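Lysozyme, putative (Bacillus anthracis, PDB 2WAG) is a family GH25 lysozyme that probably hydrolyses peptidoglycan, by a neighbouring-group mechanism thought to retain the anomeric configuration. Local coordinates at residues 141-146 against 152-157; 128-133 against 159-164; 19-24 against 28-33; 58-63 against 70-75. All blocks are in the same frame, centred on the assembly; numbering follows the deposited sequence.

How the contacts relate
The four contacts lie round one barrel, in two neighbouring pairs. Contacts 1 and 2 have centres about 9 Å apart and share adjacent parallel strands, where L143 O meets W164 N at 2.8 Å, probably as a hydrogen bond. Contacts 3 and 4, also about 9 Å between centres, are joined by a probable bond from W30 NE1 to N59 OD1, 3.1 Å. Contact 3 lies about 25 Å, centre to centre, from contacts 1 and 2, yet W164 CZ2 of contact 2 comes within 3.4 Å of D20 OD1. The magnesium ion belongs to contact 1, about 4 Å from the side chain of I154, and lies about 8 Å from that of C161.

Contact 1 of 4, residues 141-146 against 152-157; sequences VILYAT and LYIKDA
I154 of segment 152-157 meets L143 and A145 of the preceding strand. The strand residues point the same way because they are two apart, which leaves a leucine and an alanine side by side facing I154. From CB, which itself stays more than 5 Å from both partners, the isoleucine divides. CG1 lies anti to the carbonyl carbon (chi1 -48°) and heads toward the alanine, resting 4.2 Å from A145 CB. The chain then turns back on itself (chi2 -53°), so that the terminal CD1 lies 4.3 Å from L143 CD1. The second branch, CG2, is also 4.3 Å from L143 CD1, so this leucine methyl faces both ends of the isoleucine fork. Two conformers of I154 were modelled, and these details hold for the one described. A branched side chain suits this place, since one residue touches both a leucine and an alanine, with CD1 and CG2 at the first and CG1 at the second. The methyl of A145 is small enough to let I154 come close. Beyond it, a type II turn runs from I154 to A157, both residues of the magnesium site, and brings I154 O and A157 O to 3.4 Å from each other. Strand 142-145, helix 147-154 and strand 162-166 form a beta-alpha-beta unit. I154 also packs on I163 of the next strand and on L126 of helix 119-137, while L143 reaches I104 of strand 103-106.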
loop_
_atom_site.group_PDB
_atom_site.type_symbol
_atom_site.label_atom_id
_atom_site.label_comp_id
_atom_site.label_asym_id
_atom_site.label_seq_id
_atom_site.Cartn_x
_atom_site.Cartn_y
_atom_site.Cartn_z
ATOM N N VAL A 141 23.728 -1.082 11.481
ATOM C CA VAL A 141 22.389 -1.553 11.142
ATOM C C VAL A 141 21.522 -0.417 10.599
ATOM O O VAL A 141 21.627 0.758 11.025
ATOM C CB VAL A 141 21.765 -2.224 12.371
ATOM C CG1 VAL A 141 20.299 -2.598 12.131
ATOM C CG2 VAL A 141 22.616 -3.434 12.753
ATOM N N ILE A 142 20.697 -0.768 9.609
ATOM C CA ILE A 142 19.710 0.150 9.049
ATOM C C ILE A 142 18.340 -0.126 9.662
ATOM O O ILE A 142 17.935 -1.283 9.744
ATOM C CB ILE A 142 19.616 -0.071 7.516
ATOM C CG1 ILE A 142 20.954 0.232 6.816
ATOM C CG2 ILE A 142 18.513 0.800 6.926
ATOM C CD1 ILE A 142 21.065 -0.461 5.482
ATOM N N LEU A 143 17.641 0.933 10.076
ATOM C CA LEU A 143 16.252 0.803 10.507
ATOM C C LEU A 143 15.340 1.368 9.428
ATOM O O LEU A 143 15.485 2.544 9.066
ATOM C CB LEU A 143 15.998 1.560 11.811
ATOM C CG LEU A 143 16.859 1.119 12.999
ATOM C CD1 LEU A 143 16.582 1.996 14.206
ATOM C CD2 LEU A 143 16.627 -0.371 13.344
ATOM N N TYR A 144 14.432 0.530 8.917
ATOM C CA TYR A 144 13.364 1.006 8.040
ATOM C C TYR A 144 12.160 1.294 8.903
ATOM O O TYR A 144 11.829 0.500 9.797
ATOM C CB TYR A 144 12.997 -0.073 7.030
ATOM C CG TYR A 144 11.717 0.229 6.268
ATOM C CD1 TYR A 144 11.736 0.916 5.051
ATOM C CD2 TYR A 144 10.479 -0.184 6.781
ATOM C CE1 TYR A 144 10.547 1.173 4.359
ATOM C CE2 TYR A 144 9.289 0.088 6.112
ATOM C CZ TYR A 144 9.328 0.746 4.894
ATOM O OH TYR A 144 8.145 0.958 4.220
ATOM N N ALA A 145 11.498 2.368 8.615
ATOM C CA ALA A 145 10.253 2.708 9.309
ATOM C C ALA A 145 9.297 3.483 8.434
ATOM O O ALA A 145 9.726 4.169 7.574
ATOM C CB ALA A 145 10.543 3.525 10.571
ATOM N N THR A 146 8.017 3.345 8.746
ATOM C CA THR A 146 7.015 4.268 8.225
ATOM C C THR A 146 7.054 5.563 9.058
ATOM O O THR A 146 7.640 5.609 10.159
ATOM C CB THR A 146 5.629 3.643 8.346
ATOM O OG1 THR A 146 5.416 3.333 9.729
ATOM C CG2 THR A 146 5.515 2.380 7.476
ATOM N N LEU A 152 6.864 7.549 16.546
ATOM C CA LEU A 152 6.526 6.956 17.836
ATOM C C LEU A 152 7.634 6.120 18.486
ATOM O O LEU A 152 7.591 5.873 19.692
ATOM C CB LEU A 152 5.251 6.114 17.713
ATOM C CG LEU A 152 3.930 6.885 17.691
ATOM C CD1 LEU A 152 2.801 6.002 17.181
ATOM C CD2 LEU A 152 3.604 7.433 19.072
ATOM N N TYR A 153 8.624 5.664 17.724
ATOM C CA TYR A 153 9.632 4.812 18.256
ATOM C C TYR A 153 11.076 5.184 17.918
ATOM O O TYR A 153 11.932 4.820 18.617
ATOM C CB TYR A 153 9.371 3.394 17.820
ATOM C CG TYR A 153 8.012 2.874 18.206
ATOM C CD1 TYR A 153 7.595 2.911 19.512
ATOM C CD2 TYR A 153 7.154 2.373 17.286
ATOM C CE1 TYR A 153 6.347 2.433 19.863
ATOM C CE2 TYR A 153 5.931 1.914 17.622
ATOM C CZ TYR A 153 5.537 1.932 18.912
ATOM O OH TYR A 153 4.282 1.464 19.230
ATOM N N ILE A 154 11.310 5.784 16.759
ATOM C CA ILE A 154 12.665 5.934 16.238
ATOM C C ILE A 154 13.193 7.360 16.387
ATOM O O ILE A 154 14.390 7.568 16.589
ATOM C CB ILE A 154 12.754 5.504 14.741
ATOM C CG1 ILE A 154 12.092 4.132 14.475
ATOM C CG2 ILE A 154 14.208 5.589 14.234
ATOM C CD1 ILE A 154 12.576 2.999 15.373
ATOM N N LYS A 155 12.301 8.333 16.262
ATOM C CA LYS A 155 12.645 9.741 16.393
ATOM C C LYS A 155 13.390 9.996 17.707
ATOM O O LYS A 155 13.071 9.381 18.743
ATOM C CB LYS A 155 11.330 10.543 16.372
ATOM C CG LYS A 155 11.463 12.035 16.446
ATOM C CD LYS A 155 10.099 12.670 16.755
ATOM C CE LYS A 155 10.208 14.155 16.663
ATOM N NZ LYS A 155 8.869 14.740 16.891
ATOM N N ASP A 156 14.373 10.897 17.673
ATOM C CA ASP A 156 15.158 11.226 18.875
ATOM C C ASP A 156 15.779 9.964 19.512
ATOM O O ASP A 156 15.810 9.813 20.746
ATOM C CB ASP A 156 14.272 11.939 19.914
ATOM C CG ASP A 156 13.652 13.212 19.386
ATOM O OD1 ASP A 156 14.371 13.989 18.739
ATOM O OD2 ASP A 156 12.446 13.438 19.660
ATOM N N ALA A 157 16.270 9.056 18.686
ATOM C CA ALA A 157 16.789 7.789 19.170
ATOM C C ALA A 157 17.644 7.130 18.099
ATOM O O ALA A 157 17.797 7.646 16.994
ATOM C CB ALA A 157 15.629 6.886 19.607
#

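Contact 2 of 4, residues 128-133 against 159-164; sequences VMIEML and PQCDIW
I130 drives its side chain into C161, and three of its carbons lie against the sulfur. The terminal CD1 comes nearest, 3.5 Å from C161 SG. I130 CG2 follows at 3.8 Å from C161 SG, and I130 CG1 is scarcely farther from the same atom. This grouping follows from the torsions. With chi1 at -67°, CG1 stands beside the backbone N of the helix and CG2 beside the carbonyl carbon, an arrangement that beta-branched residues readily adopt in helices. The extended chi2 then carries CD1 outward, beyond the helix surface. C161 answers with SG anti to its own carbonyl carbon, which sends the sulfur toward the helix. Q160 adds the outer part of the contact. Its CG sits between the backbone N and the carbonyl carbon, and a second bend (chi2 -80°) folds the chain across the isoleucine at about a right angle, with Q160 CG 4.1 Å from I130 CG2. Glutamine suits this partly exposed place, since its methylene groups can lie on a hydrophobic neighbour while its amide can sit at the partly exposed margin. C161, by contrast, is buried, and it also packs on L143 of strand 142-145. No hydrogen bond links the two segments. The chemistry is that of dispersion: a polarisable sulfur serves as an apolar filler against a branched hydrocarbon, holding helix 119-137 to segment 159-164 by shape and hydrophobic burial.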
loop_
_atom_site.group_PDB
_atom_site.type_symbol
_atom_site.label_atom_id
_atom_site.label_comp_id
_atom_site.label_asym_id
_atom_site.label_seq_id
_atom_site.Cartn_x
_atom_site.Cartn_y
_atom_site.Cartn_z
ATOM N N VAL A 128 18.577 -4.556 21.659
ATOM C CA VAL A 128 19.246 -5.844 21.692
ATOM C C VAL A 128 19.489 -6.374 20.266
ATOM O O VAL A 128 20.573 -6.861 19.942
ATOM C CB VAL A 128 18.462 -6.876 22.518
ATOM C CG1 VAL A 128 19.040 -8.265 22.304
ATOM C CG2 VAL A 128 18.451 -6.471 23.998
ATOM N N MET A 129 18.470 -6.285 19.405
ATOM C CA MET A 129 18.636 -6.747 18.029
ATOM C C MET A 129 19.772 -6.014 17.322
ATOM O O MET A 129 20.597 -6.636 16.650
ATOM C CB MET A 129 17.375 -6.493 17.221
ATOM C CG MET A 129 16.257 -7.415 17.497
ATOM S SD MET A 129 15.084 -7.471 16.115
ATOM C CE MET A 129 15.997 -8.183 14.913
ATOM N N ILE A 130 19.764 -4.686 17.426
ATOM C CA ILE A 130 20.791 -3.883 16.775
ATOM C C ILE A 130 22.181 -4.307 17.274
ATOM O O ILE A 130 23.102 -4.519 16.471
ATOM C CB ILE A 130 20.550 -2.408 17.035
ATOM C CG1 ILE A 130 19.274 -1.931 16.345
ATOM C CG2 ILE A 130 21.779 -1.569 16.578
ATOM C CD1 ILE A 130 18.712 -0.666 16.937
ATOM N N GLU A 131 22.341 -4.430 18.597
ATOM C CA GLU A 131 23.638 -4.804 19.148
ATOM C C GLU A 131 24.111 -6.141 18.576
ATOM O O GLU A 131 25.265 -6.305 18.162
ATOM C CB GLU A 131 23.548 -4.885 20.672
ATOM C CG GLU A 131 24.916 -5.192 21.304
ATOM C CD GLU A 131 24.853 -5.311 22.789
ATOM O OE1 GLU A 131 24.460 -4.339 23.469
ATOM O OE2 GLU A 131 25.254 -6.379 23.289
ATOM N N MET A 132 23.210 -7.113 18.538
ATOM C CA MET A 132 23.594 -8.436 18.075
ATOM C C MET A 132 23.896 -8.480 16.579
ATOM O O MET A 132 24.848 -9.154 16.148
ATOM C CB MET A 132 22.511 -9.463 18.434
ATOM C CG MET A 132 22.366 -9.628 19.949
ATOM S SD MET A 132 21.073 -10.779 20.413
ATOM C CE MET A 132 21.691 -12.307 19.734
ATOM N N LEU A 133 23.098 -7.780 15.768
ATOM C CA LEU A 133 23.346 -7.773 14.326
ATOM C C LEU A 133 24.597 -6.985 13.969
ATOM O O LEU A 133 25.360 -7.392 13.095
ATOM C CB LEU A 133 22.160 -7.189 13.549
ATOM C CG LEU A 133 20.949 -8.110 13.343
ATOM C CD1 LEU A 133 19.909 -7.462 12.432
ATOM C CD2 LEU A 133 21.273 -9.502 12.896
ATOM N N PRO A 159 20.856 6.767 17.326
ATOM C CA PRO A 159 21.891 7.450 16.552
ATOM C C PRO A 159 22.919 6.477 15.966
ATOM O O PRO A 159 23.616 6.839 15.021
ATOM C CB PRO A 159 22.547 8.394 17.576
ATOM C CG PRO A 159 22.258 7.765 18.903
ATOM C CD PRO A 159 20.917 7.077 18.763
ATOM N N GLN A 160 22.964 5.244 16.486
ATOM C CA GLN A 160 23.906 4.235 16.016
ATOM C C GLN A 160 23.450 3.542 14.738
ATOM O O GLN A 160 24.156 2.677 14.232
ATOM C CB GLN A 160 24.213 3.174 17.101
ATOM C CG GLN A 160 23.103 2.194 17.482
ATOM C CD GLN A 160 22.045 2.734 18.455
ATOM O OE1 GLN A 160 21.809 3.938 18.555
ATOM N NE2 GLN A 160 21.393 1.820 19.187
ATOM N N CYS A 161 22.286 3.900 14.211
ATOM C CA CYS A 161 21.755 3.263 12.988
ATOM C C CYS A 161 21.621 4.254 11.855
ATOM O O CYS A 161 21.595 5.365 12.086
ATOM C CB CYS A 161 20.357 2.653 13.228
ATOM S SG CYS A 161 20.392 1.315 14.536
ATOM N N ASP A 162 21.510 3.764 10.646
ATOM C CA ASP A 162 21.066 4.617 9.528
ATOM C C ASP A 162 19.564 4.413 9.309
ATOM O O ASP A 162 19.025 3.353 9.650
ATOM C CB ASP A 162 21.798 4.218 8.238
ATOM C CG ASP A 162 23.219 4.780 8.165
ATOM O OD1 ASP A 162 23.532 5.703 8.939
ATOM O OD2 ASP A 162 23.978 4.324 7.298
ATOM N N ILE A 163 18.904 5.431 8.771
ATOM C CA ILE A 163 17.448 5.414 8.612
ATOM C C ILE A 163 17.035 5.237 7.157
ATOM O O ILE A 163 17.553 5.903 6.251
ATOM C CB ILE A 163 16.797 6.707 9.171
ATOM C CG1 ILE A 163 17.234 6.965 10.629
ATOM C CG2 ILE A 163 15.263 6.646 9.020
ATOM C CD1 ILE A 163 16.920 5.809 11.572
ATOM N N TRP A 164 16.103 4.309 6.967
ATOM C CA TRP A 164 15.467 4.093 5.681
ATOM C C TRP A 164 13.995 4.466 5.892
ATOM O O TRP A 164 13.285 3.792 6.645
ATOM C CB TRP A 164 15.666 2.632 5.269
ATOM C CG TRP A 164 14.984 2.163 4.011
ATOM C CD1 TRP A 164 14.274 2.896 3.087
ATOM C CD2 TRP A 164 14.957 0.810 3.569
ATOM N NE1 TRP A 164 13.804 2.051 2.091
ATOM C CE2 TRP A 164 14.196 0.764 2.378
ATOM C CE3 TRP A 164 15.462 -0.387 4.103
ATOM C CZ2 TRP A 164 13.943 -0.437 1.700
ATOM C CZ3 TRP A 164 15.229 -1.564 3.444
ATOM C CH2 TRP A 164 14.458 -1.595 2.257
#

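Contact 3 of 4, residues 19-24 against 28-33; sequences VDVASY and IDWREL
The first beta-alpha-beta unit of the barrel begins here, where V19 and V21 of strand 17-21 pack against I28, W30 and L33. The closest meeting is tip to tip: I28 CD1 settles 3.6 Å from V21 CG2 and equally near V21 CG1, lying against the fork of the valine. This applies to the conformer of I28 described, as a second was modelled. V21 CG2 also lies 3.9 Å from W30 CH2, close to the plane of the indole and at its edge. V19 takes the neighbouring part of the ring obliquely, with V19 CG2 3.9 Å from W30 CZ3, and the same methyl also lies 4.2 Å from L33 CD1. The indole is steadied within its own segment, for I28 CG2 rests 3.5 Å above the ring, over its centre. D29 is the N-cap: its OD1 accepts from E32 N at 3.1 Å, approached from above the carboxylate plane. Short beta-branched valines suit the strand, leaving width for the bulky tryptophan and leucine of the helix. D20 points the other way, to bond with Q184 and N204. Hydrophobic strand residues facing the helix that follows are typical of the beta/alpha barrel.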
loop_
_atom_site.group_PDB
_atom_site.type_symbol
_atom_site.label_atom_id
_atom_site.label_comp_id
_atom_site.label_asym_id
_atom_site.label_seq_id
_atom_site.Cartn_x
_atom_site.Cartn_y
_atom_site.Cartn_z
ATOM N N VAL A 19 15.468 -1.924 -5.144
ATOM C CA VAL A 19 14.200 -2.508 -4.752
ATOM C C VAL A 19 14.249 -3.150 -3.379
ATOM O O VAL A 19 15.283 -3.389 -2.874
ATOM C CB VAL A 19 13.779 -3.638 -5.766
ATOM C CG1 VAL A 19 13.767 -3.117 -7.210
ATOM C CG2 VAL A 19 14.701 -4.892 -5.643
ATOM N N ASP A 20 13.061 -3.389 -2.824
ATOM C CA ASP A 20 12.951 -4.304 -1.687
ATOM C C ASP A 20 11.799 -5.230 -2.003
ATOM O O ASP A 20 10.819 -4.790 -2.602
ATOM C CB ASP A 20 12.803 -3.593 -0.326
ATOM C CG ASP A 20 11.538 -2.823 -0.203
ATOM O OD1 ASP A 20 11.584 -1.636 -0.511
ATOM O OD2 ASP A 20 10.518 -3.398 0.203
ATOM N N VAL A 21 11.956 -6.503 -1.665
ATOM C CA VAL A 21 10.973 -7.514 -2.015
ATOM C C VAL A 21 10.780 -8.520 -0.898
ATOM O O VAL A 21 11.665 -8.709 -0.046
ATOM C CB VAL A 21 11.371 -8.303 -3.305
ATOM C CG1 VAL A 21 11.557 -7.362 -4.489
ATOM C CG2 VAL A 21 12.608 -9.162 -3.065
ATOM N N ALA A 22 9.626 -9.181 -0.937
ATOM C CA ALA A 22 9.311 -10.325 -0.092
ATOM C C ALA A 22 8.650 -11.359 -0.987
ATOM O O ALA A 22 8.549 -11.168 -2.217
ATOM C CB ALA A 22 8.386 -9.910 1.054
ATOM N N SER A 23 8.182 -12.455 -0.397
ATOM C CA SER A 23 7.600 -13.507 -1.224
ATOM C C SER A 23 6.396 -13.022 -2.027
ATOM O O SER A 23 6.113 -13.575 -3.084
ATOM C CB SER A 23 7.205 -14.711 -0.367
ATOM O OG SER A 23 6.211 -14.344 0.572
ATOM N N TYR A 24 5.708 -11.986 -1.536
ATOM C CA TYR A 24 4.476 -11.483 -2.185
ATOM C C TYR A 24 4.755 -10.917 -3.560
ATOM O O TYR A 24 3.827 -10.760 -4.338
ATOM C CB TYR A 24 3.733 -10.485 -1.251
ATOM C CG TYR A 24 3.733 -11.084 0.127
ATOM C CD1 TYR A 24 3.121 -12.325 0.360
ATOM C CD2 TYR A 24 4.482 -10.530 1.145
ATOM C CE1 TYR A 24 3.214 -12.943 1.585
ATOM C CE2 TYR A 24 4.565 -11.141 2.376
ATOM C CZ TYR A 24 3.948 -12.351 2.582
ATOM O OH TYR A 24 4.076 -12.961 3.809
ATOM N N ILE A 28 10.935 -13.384 -9.127
ATOM C CA ILE A 28 11.618 -12.210 -9.628
ATOM C C ILE A 28 12.725 -12.590 -10.590
ATOM O O ILE A 28 13.525 -13.488 -10.316
ATOM C CB ILE A 28 12.209 -11.413 -8.473
ATOM C CG1 ILE A 28 11.089 -10.849 -7.601
ATOM C CG2 ILE A 28 13.121 -10.311 -8.993
ATOM C CD1 ILE A 28 11.554 -10.522 -6.230
ATOM N N ASP A 29 12.754 -11.906 -11.731
ATOM C CA ASP A 29 13.818 -12.075 -12.696
ATOM C C ASP A 29 14.874 -11.027 -12.336
ATOM O O ASP A 29 14.774 -9.857 -12.721
ATOM C CB ASP A 29 13.283 -11.842 -14.112
ATOM C CG ASP A 29 14.347 -12.035 -15.187
ATOM O OD1 ASP A 29 15.551 -11.990 -14.883
ATOM O OD2 ASP A 29 13.964 -12.250 -16.362
ATOM N N TRP A 30 15.873 -11.443 -11.570
ATOM C CA TRP A 30 16.853 -10.498 -11.040
ATOM C C TRP A 30 17.709 -9.891 -12.137
ATOM O O TRP A 30 18.071 -8.714 -12.067
ATOM C CB TRP A 30 17.721 -11.172 -9.960
ATOM C CG TRP A 30 16.907 -11.404 -8.720
ATOM C CD1 TRP A 30 16.279 -12.552 -8.329
ATOM C CD2 TRP A 30 16.566 -10.411 -7.753
ATOM N NE1 TRP A 30 15.586 -12.332 -7.152
ATOM C CE2 TRP A 30 15.757 -11.026 -6.777
ATOM C CE3 TRP A 30 16.871 -9.056 -7.621
ATOM C CZ2 TRP A 30 15.243 -10.320 -5.682
ATOM C CZ3 TRP A 30 16.361 -8.359 -6.536
ATOM C CH2 TRP A 30 15.560 -8.988 -5.582
ATOM N N ARG A 31 18.003 -10.666 -13.175
ATOM C CA ARG A 31 18.771 -10.117 -14.286
ATOM C C ARG A 31 18.001 -8.993 -14.990
ATOM O O ARG A 31 18.589 -8.015 -15.451
ATOM C CB ARG A 31 19.191 -11.215 -15.272
ATOM C CG ARG A 31 18.276 -12.439 -15.319
ATOM C CD ARG A 31 18.603 -13.499 -14.237
ATOM N NE ARG A 31 17.604 -13.564 -13.171
ATOM C CZ ARG A 31 17.523 -14.530 -12.246
ATOM N NH1 ARG A 31 18.424 -15.507 -12.202
ATOM N NH2 ARG A 31 16.580 -14.474 -11.320
ATOM N N GLU A 32 16.682 -9.126 -15.065
ATOM C CA GLU A 32 15.866 -8.094 -15.672
ATOM C C GLU A 32 15.818 -6.821 -14.835
ATOM O O GLU A 32 15.842 -5.702 -15.373
ATOM C CB GLU A 32 14.461 -8.608 -15.964
ATOM C CG GLU A 32 13.729 -7.755 -16.985
ATOM C CD GLU A 32 14.337 -7.802 -18.398
ATOM O OE1 GLU A 32 15.187 -8.658 -18.697
ATOM O OE2 GLU A 32 13.957 -6.952 -19.226
ATOM N N LEU A 33 15.779 -6.966 -13.507
ATOM C CA LEU A 33 15.877 -5.773 -12.647
ATOM C C LEU A 33 17.224 -5.086 -12.804
ATOM O O LEU A 33 17.314 -3.846 -12.841
ATOM C CB LEU A 33 15.610 -6.090 -11.167
ATOM C CG LEU A 33 14.173 -6.478 -10.814
ATOM C CD1 LEU A 33 14.076 -6.891 -9.334
ATOM C CD2 LEU A 33 13.202 -5.343 -11.121
#

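Contact 4 of 4, residues 58-63 against 70-75; sequences KNWTNA and VGAYHF
V70 and A63 make the close part of this contact, where the end of helix 56-64 lies beside the start of strand 69-75. V70 CG2 lies 3.9 Å from A63 CB and 3.8 Å from A63 O, and the small alanine lets the two backbones approach here. The other valine branch, V70 CG1, anti to the backbone N (chi1 -178°), meets W60 CZ3 at 3.9 Å, the two side chains meeting at a slant. W60 stretches along the strand from there. Its six-membered ring presents an edge to the backbone, with W60 CZ3 3.8 Å from G71 C, and the same carbon stands 4.2 Å from A72 CB. Alanine suits position 72 because its short side chain, directed at the helix, lets the indole rim come near the main chain. Against this packed CZ3 and CE3 rim stands the solvent side: W60 as a whole is partly exposed, leaning also on F56 and P94, and T61, next to it in the helix, is exposed. The axes of the two segments run nearly antiparallel, at 166°, with a closest approach of 9.3 Å. Such a helix, the following strand returning alongside it, with a tryptophan, alanines and a valine between them, is the alpha-to-beta half of the beta/alpha barrel.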
loop_
_atom_site.group_PDB
_atom_site.type_symbol
_atom_site.label_atom_id
_atom_site.label_comp_id
_atom_site.label_asym_id
_atom_site.label_seq_id
_atom_site.Cartn_x
_atom_site.Cartn_y
_atom_site.Cartn_z
ATOM N N LYS A 58 15.910 -18.398 -2.334
ATOM C CA LYS A 58 15.960 -18.275 -3.791
ATOM C C LYS A 58 16.344 -16.852 -4.206
ATOM O O LYS A 58 17.199 -16.654 -5.079
ATOM C CB LYS A 58 14.608 -18.691 -4.396
ATOM C CG LYS A 58 14.408 -18.333 -5.867
ATOM C CD LYS A 58 13.057 -18.812 -6.413
ATOM C CE LYS A 58 11.884 -18.026 -5.839
ATOM N NZ LYS A 58 10.742 -18.006 -6.806
ATOM N N ASN A 59 15.711 -15.854 -3.585
ATOM C CA ASN A 59 16.017 -14.474 -3.935
ATOM C C ASN A 59 17.455 -14.114 -3.593
ATOM O O ASN A 59 18.141 -13.437 -4.362
ATOM C CB ASN A 59 15.070 -13.508 -3.238
ATOM C CG ASN A 59 13.717 -13.402 -3.929
ATOM O OD1 ASN A 59 13.621 -13.539 -5.155
ATOM N ND2 ASN A 59 12.671 -13.145 -3.148
ATOM N N TRP A 60 17.915 -14.552 -2.423
ATOM C CA TRP A 60 19.285 -14.247 -2.032
ATOM C C TRP A 60 20.276 -14.827 -3.032
ATOM O O TRP A 60 21.182 -14.138 -3.500
ATOM C CB TRP A 60 19.543 -14.809 -0.634
ATOM C CG TRP A 60 20.917 -14.556 -0.098
ATOM C CD1 TRP A 60 21.958 -15.433 -0.078
ATOM C CD2 TRP A 60 21.387 -13.357 0.534
ATOM N NE1 TRP A 60 23.053 -14.856 0.508
ATOM C CE2 TRP A 60 22.732 -13.583 0.906
ATOM C CE3 TRP A 60 20.809 -12.115 0.812
ATOM C CZ2 TRP A 60 23.513 -12.609 1.538
ATOM C CZ3 TRP A 60 21.580 -11.144 1.450
ATOM C CH2 TRP A 60 22.920 -11.396 1.805
ATOM N N THR A 61 20.084 -16.088 -3.379
ATOM C CA THR A 61 20.993 -16.731 -4.319
ATOM C C THR A 61 20.942 -16.010 -5.669
ATOM O O THR A 61 21.973 -15.668 -6.250
ATOM C CB THR A 61 20.607 -18.193 -4.511
ATOM O OG1 THR A 61 20.754 -18.877 -3.258
ATOM C CG2 THR A 61 21.493 -18.839 -5.573
ATOM N N ASN A 62 19.744 -15.762 -6.177
ATOM C CA ASN A 62 19.649 -15.228 -7.539
ATOM C C ASN A 62 20.103 -13.779 -7.606
ATOM O O ASN A 62 20.790 -13.376 -8.559
ATOM C CB ASN A 62 18.236 -15.371 -8.094
ATOM C CG ASN A 62 17.854 -16.826 -8.342
ATOM O OD1 ASN A 62 18.731 -17.690 -8.408
ATOM N ND2 ASN A 62 16.558 -17.102 -8.485
ATOM N N ALA A 63 19.749 -12.979 -6.601
ATOM C CA ALA A 63 20.149 -11.580 -6.650
ATOM C C ALA A 63 21.665 -11.456 -6.552
ATOM O O ALA A 63 22.277 -10.619 -7.193
ATOM C CB ALA A 63 19.462 -10.783 -5.542
ATOM N N VAL A 70 23.418 -6.393 -2.462
ATOM C CA VAL A 70 22.281 -7.118 -1.916
ATOM C C VAL A 70 22.341 -7.187 -0.393
ATOM O O VAL A 70 23.401 -7.471 0.190
ATOM C CB VAL A 70 22.211 -8.568 -2.487
ATOM C CG1 VAL A 70 21.002 -9.305 -1.961
ATOM C CG2 VAL A 70 22.204 -8.547 -3.993
ATOM N N GLY A 71 21.209 -6.917 0.257
ATOM C CA GLY A 71 21.093 -7.072 1.693
ATOM C C GLY A 71 19.797 -7.785 2.024
ATOM O O GLY A 71 18.963 -8.057 1.142
ATOM N N ALA A 72 19.615 -8.069 3.307
ATOM C CA ALA A 72 18.403 -8.739 3.797
ATOM C C ALA A 72 17.756 -7.922 4.889
ATOM O O ALA A 72 18.437 -7.201 5.615
ATOM C CB ALA A 72 18.758 -10.133 4.333
ATOM N N TYR A 73 16.437 -8.048 5.018
ATOM C CA TYR A 73 15.740 -7.399 6.114
ATOM C C TYR A 73 14.970 -8.366 6.995
ATOM O O TYR A 73 14.537 -9.443 6.556
ATOM C CB TYR A 73 14.852 -6.238 5.647
ATOM C CG TYR A 73 13.514 -6.521 4.994
ATOM C CD1 TYR A 73 12.358 -6.700 5.759
ATOM C CD2 TYR A 73 13.390 -6.470 3.601
ATOM C CE1 TYR A 73 11.118 -6.839 5.134
ATOM C CE2 TYR A 73 12.152 -6.584 2.968
ATOM C CZ TYR A 73 11.025 -6.783 3.749
ATOM O OH TYR A 73 9.773 -6.909 3.186
ATOM N N HIS A 74 14.808 -7.938 8.246
ATOM C CA HIS A 74 13.997 -8.611 9.233
ATOM C C HIS A 74 12.761 -7.773 9.502
ATOM O O HIS A 74 12.865 -6.576 9.746
ATOM C CB HIS A 74 14.755 -8.682 10.561
ATOM C CG HIS A 74 13.998 -9.432 11.604
ATOM N ND1 HIS A 74 13.282 -8.848 12.630
ATOM C CD2 HIS A 74 13.821 -10.761 11.727
ATOM C CE1 HIS A 74 12.697 -9.800 13.348
ATOM N NE2 HIS A 74 13.026 -10.968 12.828
ATOM N N PHE A 75 11.585 -8.401 9.474
ATOM C CA PHE A 75 10.371 -7.689 9.825
ATOM C C PHE A 75 10.132 -7.842 11.337
ATOM O O PHE A 75 9.888 -8.942 11.828
ATOM C CB PHE A 75 9.184 -8.172 8.984
ATOM C CG PHE A 75 8.005 -7.257 9.055
ATOM C CD1 PHE A 75 7.674 -6.421 7.982
ATOM C CD2 PHE A 75 7.245 -7.191 10.204
ATOM C CE1 PHE A 75 6.580 -5.555 8.080
ATOM C CE2 PHE A 75 6.165 -6.339 10.308
ATOM C CZ PHE A 75 5.828 -5.518 9.240
#